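Extracellular protein 11-1 (Passalora fulva, PDB 6ZUS) is a secreted, zinc-binding effector of a fungal plant pathogen, probably acting as an avirulence protein sensed by plant resistance proteins. Local coordinates at residues N44-Q48 / R84-W90. Sequence-based numbering, arbitrary orientation.
Sequences NDACQ and RVRNGKW
A type I beta turn, Asp45 to Gln48, docks on strand 71-86 through a single beta bridge between Gln48 and Val85. Arg86 N donates to Cys47 O at 2.8 Å, nearly straight (169° at the hydrogen) and in the carbonyl plane; Val85 CA adds a CA-H...O contact to the same oxygen at 3.4 Å. Within the turn, Gln48 N bonds to Asp45 O, while Asp45 OD2 accepts from Cys47 N, 2.9 Å away, from above the carboxylate plane, making an Asx turn. A backbone hydrogen bond also links Arg84 with Gly49; the loop, which follows helix 31-40, thus borders a strand of the four-stranded antiparallel sheet, and the disulfide from Cys47 to Cys99 ties it down covalently.

Beside Ala46, the Arg86 guanidinium and the indole of Trp90 lie face to face: Trp90 CH2 is 3.4 Å above the guanidinium plane, over its centre, and Arg86 NE lies over the centre of the indole. Ala46 O sits at the guanidinium edge, 3.5 Å from Arg86 NE, whereas it meets the indole obliquely; Ala46 CB packs on Trp90 CD1 at 3.8 Å. Gln48, bent at chi2 (65°), swings its amide back toward the strand, where a water accepts from both Gln48 NE2 and Arg84 N; its OE1 bonds to Tyr104 of helix 101-109.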
loop_
_atom_site.group_PDB
_atom_site.type_symbol
_atom_site.label_atom_id
_atom_site.label_comp_id
_atom_site.label_asym_id
_atom_site.label_seq_id
_atom_site.Cartn_x
_atom_site.Cartn_y
_atom_site.Cartn_z
ATOM N N ASN A 44 4.422 -7.506 10.974
ATOM C CA ASN A 44 5.587 -7.733 11.859
ATOM C C ASN A 44 6.882 -7.642 11.061
ATOM O O ASN A 44 7.855 -8.335 11.413
ATOM C CB ASN A 44 5.481 -9.068 12.583
ATOM C CG ASN A 44 5.475 -10.211 11.602
ATOM O OD1 ASN A 44 5.343 -9.996 10.395
ATOM N ND2 ASN A 44 5.623 -11.428 12.109
ATOM N N ASP A 45 6.958 -6.702 10.118
ATOM C CA ASP A 45 8.257 -6.395 9.468
ATOM C C ASP A 45 9.281 -5.947 10.531
ATOM O O ASP A 45 8.898 -5.269 11.503
ATOM C CB ASP A 45 8.095 -5.344 8.377
ATOM C CG ASP A 45 9.359 -5.132 7.556
ATOM O OD1 ASP A 45 9.625 -6.004 6.708
ATOM O OD2 ASP A 45 10.060 -4.111 7.779
ATOM N N ALA A 46 10.559 -6.254 10.323
ATOM C CA ALA A 46 11.662 -5.802 11.192
ATOM C C ALA A 46 11.620 -4.277 11.373
ATOM O O ALA A 46 11.998 -3.796 12.478
ATOM C CB ALA A 46 12.975 -6.240 10.593
ATOM N N CYS A 47 11.218 -3.502 10.340
ATOM C CA CYS A 47 11.136 -2.004 10.391
ATOM C C CYS A 47 9.878 -1.486 11.102
ATOM O O CYS A 47 9.778 -0.257 11.289
ATOM C CB CYS A 47 11.216 -1.396 9.001
ATOM S SG CYS A 47 12.805 -1.824 8.244
ATOM N N GLN A 48 8.957 -2.349 11.504
ATOM C CA GLN A 48 7.681 -1.914 12.136
ATOM C C GLN A 48 7.954 -1.441 13.589
ATOM O O GLN A 48 8.554 -2.202 14.364
ATOM C CB GLN A 48 6.641 -3.047 12.168
ATOM C CG GLN A 48 5.209 -2.536 12.255
ATOM C CD GLN A 48 4.822 -1.767 10.999
ATOM O OE1 GLN A 48 5.128 -2.185 9.882
ATOM N NE2 GLN A 48 4.146 -0.649 11.192
ATOM N N ARG A 84 3.967 3.783 12.793
ATOM C CA ARG A 84 5.365 3.946 13.284
ATOM C C ARG A 84 6.285 2.954 12.571
ATOM O O ARG A 84 6.110 1.728 12.754
ATOM C CB ARG A 84 5.405 3.743 14.802
ATOM C CG ARG A 84 4.475 4.643 15.588
ATOM C CD ARG A 84 4.579 4.305 17.044
ATOM N NE ARG A 84 3.468 4.916 17.749
ATOM C CZ ARG A 84 3.349 6.211 18.009
ATOM N NH1 ARG A 84 4.301 7.070 17.664
ATOM N NH2 ARG A 84 2.275 6.627 18.672
ATOM N N VAL A 85 7.162 3.495 11.732
ATOM C CA VAL A 85 8.109 2.723 10.893
ATOM C C VAL A 85 9.513 3.310 11.116
ATOM O O VAL A 85 9.660 4.532 11.152
ATOM C CB VAL A 85 7.681 2.726 9.413
ATOM C CG1 VAL A 85 8.683 1.923 8.592
ATOM C CG2 VAL A 85 6.244 2.241 9.252
ATOM N N ARG A 86 10.506 2.449 11.253
ATOM C CA ARG A 86 11.893 2.893 11.528
ATOM C C ARG A 86 12.363 3.720 10.338
ATOM O O ARG A 86 11.830 3.543 9.215
ATOM C CB ARG A 86 12.773 1.686 11.824
ATOM C CG ARG A 86 12.368 0.970 13.098
ATOM C CD ARG A 86 13.429 -0.021 13.385
ATOM N NE ARG A 86 12.997 -1.004 14.360
ATOM C CZ ARG A 86 13.122 -0.863 15.686
ATOM N NH1 ARG A 86 13.574 0.258 16.215
ATOM N NH2 ARG A 86 12.749 -1.868 16.461
ATOM N N ASN A 87 13.305 4.614 10.598
ATOM C CA ASN A 87 14.061 5.328 9.539
ATOM C C ASN A 87 15.404 4.649 9.261
ATOM O O ASN A 87 16.075 4.183 10.176
ATOM C CB ASN A 87 14.233 6.801 9.901
ATOM C CG ASN A 87 12.989 7.580 9.533
ATOM O OD1 ASN A 87 12.491 7.447 8.404
ATOM N ND2 ASN A 87 12.497 8.391 10.465
ATOM N N GLY A 88 15.804 4.648 8.006
ATOM C CA GLY A 88 17.162 4.268 7.595
ATOM C C GLY A 88 17.267 2.779 7.378
ATOM O O GLY A 88 16.330 2.183 6.805
ATOM N N LYS A 89 18.383 2.223 7.829
ATOM C CA LYS A 89 18.711 0.791 7.824
ATOM C C LYS A 89 18.549 0.324 9.254
ATOM O O LYS A 89 18.942 1.057 10.180
ATOM C CB LYS A 89 20.153 0.586 7.360
ATOM C CG LYS A 89 20.487 1.256 6.033
ATOM C CD LYS A 89 19.967 0.494 4.831
ATOM C CE LYS A 89 20.438 1.072 3.511
ATOM N NZ LYS A 89 20.509 0.027 2.457
ATOM N N TRP A 90 18.065 -0.874 9.446
ATOM C CA TRP A 90 17.823 -1.426 10.783
ATOM C C TRP A 90 18.458 -2.804 10.811
ATOM O O TRP A 90 18.141 -3.617 9.911
ATOM C CB TRP A 90 16.308 -1.482 11.044
ATOM C CG TRP A 90 15.916 -2.382 12.172
ATOM C CD1 TRP A 90 15.358 -3.631 12.121
ATOM C CD2 TRP A 90 16.161 -2.103 13.555
ATOM N NE1 TRP A 90 15.194 -4.134 13.388
ATOM C CE2 TRP A 90 15.653 -3.206 14.287
ATOM C CE3 TRP A 90 16.727 -1.004 14.226
ATOM C CZ2 TRP A 90 15.742 -3.255 15.675
ATOM C CZ3 TRP A 90 16.800 -1.048 15.600
ATOM C CH2 TRP A 90 16.320 -2.158 16.302
HETATM O O HOH W 1 3.021 0.959 13.280
#